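Ricin B lectin (Clostridium thermocellum, PDB 3VSF) is an exo-beta-1,3-galactanase of glycoside hydrolase family 43 that also carries a ricin-type beta-trefoil module, and probably cleaves beta-1,3-galactan from chain ends. Local coordinates at residues 428-433 against 483-488; 466-471 against 479-484. All blocks are in the same frame, centred on the assembly; numbering follows the deposited sequence.

Contact 1 of 2, residues 428-433 against 483-488; sequences KEDGGV and QWSDAG
G431 N donates to Q483 O at 2.8 Å. One residue earlier, the carboxylate of D430 grips the start of the loop after W484. D430 OD1 takes two bonds from S485. S485 OG donates to the syn lone pair of D430 OD1 at 3.0 Å. The backbone N of S485 also lies 3.0 Å from D430 OD1, but comes from above the carboxylate plane. S485 OG has a second partner in K466 NZ.

The amide of Q483 reaches the turn. Its chain is extended, with CG anti to the backbone N (chi1 -173°). NE2 makes a weak bond to E429 O and a further one to S427 O, just outside the segment. Q483 N also bonds weakly to G432 O.

Packing centres on W484. D430 CB sits over the face of the indole, 3.6 Å from the centroid of the six-membered ring, as a CH-pi contact. The carboxylate of D430 stacks on the ring with the two planes 11° apart. G431 N approaches the ring obliquely.

Residues E429 to G432 form a type II beta turn, with G431 at its third position and a positive phi of 86°. The turn leads into strand 432-437 and lies against the end of strand 479-484, bringing these two strands together within the ricin-type beta-trefoil.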
loop_
_atom_site.group_PDB
_atom_site.type_symbol
_atom_site.label_atom_id
_atom_site.label_comp_id
_atom_site.label_asym_id
_atom_site.label_seq_id
_atom_site.Cartn_x
_atom_site.Cartn_y
_atom_site.Cartn_z
ATOM N N LYS A 428 18.899 -10.539 -17.368
ATOM C CA LYS A 428 18.781 -10.520 -18.821
ATOM C C LYS A 428 19.715 -11.551 -19.441
ATOM O O LYS A 428 19.907 -11.575 -20.656
ATOM C CB LYS A 428 19.128 -9.135 -19.370
ATOM C CG LYS A 428 18.099 -8.055 -19.084
ATOM C CD LYS A 428 17.560 -7.470 -20.383
ATOM C CE LYS A 428 16.845 -6.149 -20.149
ATOM N NZ LYS A 428 16.282 -5.590 -21.410
ATOM N N GLU A 429 20.296 -12.400 -18.601
ATOM C CA GLU A 429 21.325 -13.333 -19.046
ATOM C C GLU A 429 20.808 -14.763 -19.170
ATOM O O GLU A 429 19.817 -15.134 -18.540
ATOM C CB GLU A 429 22.517 -13.296 -18.085
ATOM C CG GLU A 429 23.052 -11.898 -17.816
ATOM C CD GLU A 429 23.584 -11.226 -19.066
ATOM O OE1 GLU A 429 24.273 -11.902 -19.861
ATOM O OE2 GLU A 429 23.310 -10.022 -19.258
ATOM N N ASP A 430 21.487 -15.561 -19.989
ATOM C CA ASP A 430 21.186 -16.983 -20.087
ATOM C C ASP A 430 21.456 -17.660 -18.750
ATOM O O ASP A 430 22.433 -17.346 -18.072
ATOM C CB ASP A 430 22.032 -17.645 -21.179
ATOM C CG ASP A 430 21.540 -17.325 -22.577
ATOM O OD1 ASP A 430 20.348 -16.981 -22.728
ATOM O OD2 ASP A 430 22.344 -17.429 -23.528
ATOM N N GLY A 431 20.587 -18.591 -18.373
ATOM C CA GLY A 431 20.752 -19.321 -17.131
ATOM C C GLY A 431 20.146 -18.593 -15.950
ATOM O O GLY A 431 20.232 -19.059 -14.814
ATOM N N GLY A 432 19.535 -17.443 -16.220
ATOM C CA GLY A 432 18.879 -16.664 -15.186
ATOM C C GLY A 432 17.745 -17.436 -14.539
ATOM O O GLY A 432 16.747 -17.752 -15.184
ATOM N N VAL A 433 17.905 -17.738 -13.255
ATOM C CA VAL A 433 16.935 -18.544 -12.521
ATOM C C VAL A 433 15.555 -17.897 -12.438
ATOM O O VAL A 433 15.434 -16.681 -12.291
ATOM C CB VAL A 433 17.442 -18.855 -11.097
ATOM C CG1 VAL A 433 16.312 -18.749 -10.084
ATOM C CG2 VAL A 433 18.095 -20.229 -11.053
ATOM N N GLN A 483 15.891 -19.105 -17.457
ATOM C CA GLN A 483 15.667 -18.224 -18.589
ATOM C C GLN A 483 16.777 -18.472 -19.603
ATOM O O GLN A 483 17.945 -18.576 -19.230
ATOM C CB GLN A 483 15.703 -16.773 -18.112
ATOM C CG GLN A 483 15.329 -15.740 -19.152
ATOM C CD GLN A 483 15.485 -14.325 -18.630
ATOM O OE1 GLN A 483 14.536 -13.541 -18.632
ATOM N NE2 GLN A 483 16.688 -13.992 -18.176
ATOM N N TRP A 484 16.422 -18.577 -20.879
ATOM C CA TRP A 484 17.417 -18.872 -21.904
ATOM C C TRP A 484 16.963 -18.420 -23.287
ATOM O O TRP A 484 15.768 -18.360 -23.571
ATOM C CB TRP A 484 17.729 -20.369 -21.920
ATOM C CG TRP A 484 19.043 -20.713 -22.552
ATOM C CD1 TRP A 484 19.300 -20.859 -23.883
ATOM C CD2 TRP A 484 20.281 -20.964 -21.875
ATOM N NE1 TRP A 484 20.621 -21.182 -24.078
ATOM C CE2 TRP A 484 21.245 -21.253 -22.860
ATOM C CE3 TRP A 484 20.668 -20.971 -20.531
ATOM C CZ2 TRP A 484 22.570 -21.543 -22.546
ATOM C CZ3 TRP A 484 21.984 -21.260 -20.220
ATOM C CH2 TRP A 484 22.919 -21.542 -21.223
ATOM N N SER A 485 17.928 -18.103 -24.145
ATOM C CA SER A 485 17.637 -17.676 -25.508
ATOM C C SER A 485 16.861 -18.751 -26.260
ATOM O O SER A 485 17.018 -19.942 -25.990
ATOM C CB SER A 485 18.932 -17.356 -26.255
ATOM O OG SER A 485 19.686 -16.371 -25.571
ATOM N N ASP A 486 16.028 -18.326 -27.203
ATOM C CA ASP A 486 15.260 -19.257 -28.021
ATOM C C ASP A 486 16.183 -20.082 -28.914
ATOM O O ASP A 486 16.623 -19.617 -29.964
ATOM C CB ASP A 486 14.235 -18.500 -28.870
ATOM C CG ASP A 486 13.450 -19.417 -29.791
ATOM O OD1 ASP A 486 13.345 -20.624 -29.489
ATOM O OD2 ASP A 486 12.935 -18.924 -30.817
ATOM N N ALA A 487 16.470 -21.308 -28.487
ATOM C CA ALA A 487 17.373 -22.186 -29.223
ATOM C C ALA A 487 16.617 -23.269 -29.988
ATOM O O ALA A 487 17.223 -24.103 -30.661
ATOM C CB ALA A 487 18.390 -22.811 -28.280
ATOM N N GLY A 488 15.291 -23.253 -29.879
ATOM C CA GLY A 488 14.458 -24.198 -30.598
ATOM C C GLY A 488 14.436 -25.585 -29.982
ATOM O O GLY A 488 13.874 -26.518 -30.556
#

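Contact 2 of 2, residues 466-471 against 479-484; sequences KLIDVR and GIIQQW. With GOL (glycerol), chain G.
D469 and Q482 face each other as an antiparallel hydrogen-bonded pair. Q482 N bonds to D469 O at 2.6 Å, and D469 N bonds back to Q482 O. L467 with W484 repeats the pattern, and R471 N donates to I480 O.

The side chain of Q482 can be followed outward. CB passes D469 O. CG lies between the backbone N and the carbonyl carbon (chi1 66°), and this sets Q482 CG 4.0 Å from D469 CB. Q482 CD then packs on R471 CB at 3.6 Å. At the tip the amide divides its contacts. Q482 OE1 lies over the face of the R471 guanidinium, 2.9 Å from R471 NH1, but the angle is too poor for a hydrogen bond. The guanidinium and amide planes are 80° apart. Q482 NE2 donates to O3 of the glycerol at 3.0 Å.

D469 holds the same glycerol through OD2, which meets its O1 at 2.7 Å. OD2 also accepts from Q492, and N491 bonds the ligand too. Glycerol C2 lies 3.6 Å above the W484 ring plane, over its centre. On the other sheet face, which carries I468, V470, I481 and Q483, I468 CG2 meets I481 CG2 at 3.6 Å.

The glycerol probably comes from the crystallisation liquor. Still, a carboxylate, amides and a stacking indole suit sugar hydroxyls and a sugar face, consistent with a galactose pocket of the ricin type.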
loop_
_atom_site.group_PDB
_atom_site.type_symbol
_atom_site.label_atom_id
_atom_site.label_comp_id
_atom_site.label_asym_id
_atom_site.label_seq_id
_atom_site.Cartn_x
_atom_site.Cartn_y
_atom_site.Cartn_z
ATOM N N LYS A 466 13.816 -13.824 -23.580
ATOM C CA LYS A 466 14.283 -15.196 -23.426
ATOM C C LYS A 466 13.164 -16.094 -22.910
ATOM O O LYS A 466 12.262 -15.637 -22.208
ATOM C CB LYS A 466 15.502 -15.252 -22.503
ATOM C CG LYS A 466 16.664 -14.396 -22.976
ATOM C CD LYS A 466 17.904 -14.613 -22.125
ATOM C CE LYS A 466 19.014 -13.651 -22.520
ATOM N NZ LYS A 466 19.312 -13.700 -23.977
ATOM N N LEU A 467 13.227 -17.374 -23.260
ATOM C CA LEU A 467 12.134 -18.300 -22.983
ATOM C C LEU A 467 12.276 -19.000 -21.637
ATOM O O LEU A 467 13.373 -19.104 -21.090
ATOM C CB LEU A 467 12.046 -19.353 -24.091
ATOM C CG LEU A 467 12.187 -18.853 -25.528
ATOM C CD1 LEU A 467 12.038 -20.008 -26.509
ATOM C CD2 LEU A 467 11.172 -17.763 -25.822
ATOM N N ILE A 468 11.151 -19.478 -21.112
ATOM C CA ILE A 468 11.162 -20.347 -19.944
ATOM C C ILE A 468 11.837 -21.650 -20.340
ATOM O O ILE A 468 11.420 -22.309 -21.293
ATOM C CB ILE A 468 9.737 -20.637 -19.446
ATOM C CG1 ILE A 468 9.037 -19.337 -19.045
ATOM C CG2 ILE A 468 9.767 -21.614 -18.279
ATOM C CD1 ILE A 468 7.647 -19.538 -18.487
ATOM N N ASP A 469 12.882 -22.021 -19.608
ATOM C CA ASP A 469 13.746 -23.119 -20.020
ATOM C C ASP A 469 14.057 -24.063 -18.862
ATOM O O ASP A 469 14.311 -23.622 -17.743
ATOM C CB ASP A 469 15.047 -22.547 -20.593
ATOM C CG ASP A 469 15.895 -23.591 -21.292
ATOM O OD1 ASP A 469 15.862 -24.768 -20.882
ATOM O OD2 ASP A 469 16.604 -23.230 -22.255
ATOM N N VAL A 470 14.031 -25.364 -19.137
ATOM C CA VAL A 470 14.470 -26.358 -18.167
ATOM C C VAL A 470 15.984 -26.515 -18.267
ATOM O O VAL A 470 16.503 -26.951 -19.295
ATOM C CB VAL A 470 13.802 -27.723 -18.405
ATOM C CG1 VAL A 470 14.222 -28.712 -17.329
ATOM C CG2 VAL A 470 12.289 -27.577 -18.436
ATOM N N ARG A 471 16.688 -26.154 -17.198
ATOM C CA ARG A 471 18.148 -26.138 -17.205
ATOM C C ARG A 471 18.762 -27.473 -17.619
ATOM O O ARG A 471 18.407 -28.524 -17.086
ATOM C CB ARG A 471 18.692 -25.732 -15.834
ATOM C CG ARG A 471 20.211 -25.694 -15.775
ATOM C CD ARG A 471 20.720 -25.617 -14.347
ATOM N NE ARG A 471 20.201 -24.452 -13.638
ATOM C CZ ARG A 471 20.682 -23.221 -13.774
ATOM N NH1 ARG A 471 21.692 -22.991 -14.604
ATOM N NH2 ARG A 471 20.152 -22.219 -13.087
ATOM N N GLY A 479 14.264 -30.420 -11.572
ATOM C CA GLY A 479 14.989 -29.717 -12.614
ATOM C C GLY A 479 14.760 -28.221 -12.529
ATOM O O GLY A 479 13.618 -27.761 -12.514
ATOM N N ILE A 480 15.846 -27.459 -12.469
ATOM C CA ILE A 480 15.755 -26.012 -12.324
ATOM C C ILE A 480 15.139 -25.355 -13.552
ATOM O O ILE A 480 15.588 -25.576 -14.676
ATOM C CB ILE A 480 17.134 -25.374 -12.055
ATOM C CG1 ILE A 480 17.672 -25.800 -10.688
ATOM C CG2 ILE A 480 17.041 -23.859 -12.133
ATOM C CD1 ILE A 480 18.236 -27.205 -10.657
ATOM N N ILE A 481 14.106 -24.549 -13.331
ATOM C CA ILE A 481 13.503 -23.767 -14.403
ATOM C C ILE A 481 14.201 -22.417 -14.496
ATOM O O ILE A 481 14.331 -21.708 -13.499
ATOM C CB ILE A 481 11.998 -23.552 -14.175
ATOM C CG1 ILE A 481 11.279 -24.901 -14.095
ATOM C CG2 ILE A 481 11.409 -22.701 -15.287
ATOM C CD1 ILE A 481 11.448 -25.754 -15.331
ATOM N N GLN A 482 14.648 -22.065 -15.695
ATOM C CA GLN A 482 15.456 -20.868 -15.880
ATOM C C GLN A 482 15.037 -20.054 -17.096
ATOM O O GLN A 482 13.981 -20.279 -17.688
ATOM C CB GLN A 482 16.933 -21.245 -16.014
ATOM C CG GLN A 482 17.244 -22.041 -17.273
ATOM C CD GLN A 482 18.703 -22.446 -17.368
ATOM O OE1 GLN A 482 19.439 -22.398 -16.383
ATOM N NE2 GLN A 482 19.128 -22.846 -18.561
ATOM N N GLN A 483 15.891 -19.105 -17.457
ATOM C CA GLN A 483 15.667 -18.224 -18.589
ATOM C C GLN A 483 16.777 -18.472 -19.603
ATOM O O GLN A 483 17.945 -18.576 -19.230
ATOM C CB GLN A 483 15.703 -16.773 -18.112
ATOM C CG GLN A 483 15.329 -15.740 -19.152
ATOM C CD GLN A 483 15.485 -14.325 -18.630
ATOM O OE1 GLN A 483 14.536 -13.541 -18.632
ATOM N NE2 GLN A 483 16.688 -13.992 -18.176
ATOM N N TRP A 484 16.422 -18.577 -20.879
ATOM C CA TRP A 484 17.417 -18.872 -21.904
ATOM C C TRP A 484 16.963 -18.420 -23.287
ATOM O O TRP A 484 15.768 -18.360 -23.571
ATOM C CB TRP A 484 17.729 -20.369 -21.920
ATOM C CG TRP A 484 19.043 -20.713 -22.552
ATOM C CD1 TRP A 484 19.300 -20.859 -23.883
ATOM C CD2 TRP A 484 20.281 -20.964 -21.875
ATOM N NE1 TRP A 484 20.621 -21.182 -24.078
ATOM C CE2 TRP A 484 21.245 -21.253 -22.860
ATOM C CE3 TRP A 484 20.668 -20.971 -20.531
ATOM C CZ2 TRP A 484 22.570 -21.543 -22.546
ATOM C CZ3 TRP A 484 21.984 -21.260 -20.220
ATOM C CH2 TRP A 484 22.919 -21.542 -21.223
HETATM C C1 GOL G . 19.727 -25.025 -22.948
HETATM O O1 GOL G . 18.366 -24.953 -23.309
HETATM C C2 GOL G . 19.905 -24.533 -21.515
HETATM O O2 GOL G . 18.723 -24.774 -20.786
HETATM C C3 GOL G . 21.059 -25.280 -20.857
HETATM O O3 GOL G . 21.274 -24.761 -19.563
#

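Overall arrangement
Contacts 1 and 2 lie about 6 Å apart, centre to centre, in the beta-trefoil module. Along the chain, 428-433 comes first, then 466-471, and both meet the stretch around strand 479-484. That strand lies between 432-437 and 467-470 in one antiparallel sheet, and both contacts use Q483 and W484. The two faces of the W484 indole are divided between them: the turn of contact 1 backs one, and the glycerol of contact 2 lies on the other. The shared Q483 also brings both contacts near the galactose site of D422, D425, N440 and N444: its side chain is about 6 Å from that of N444.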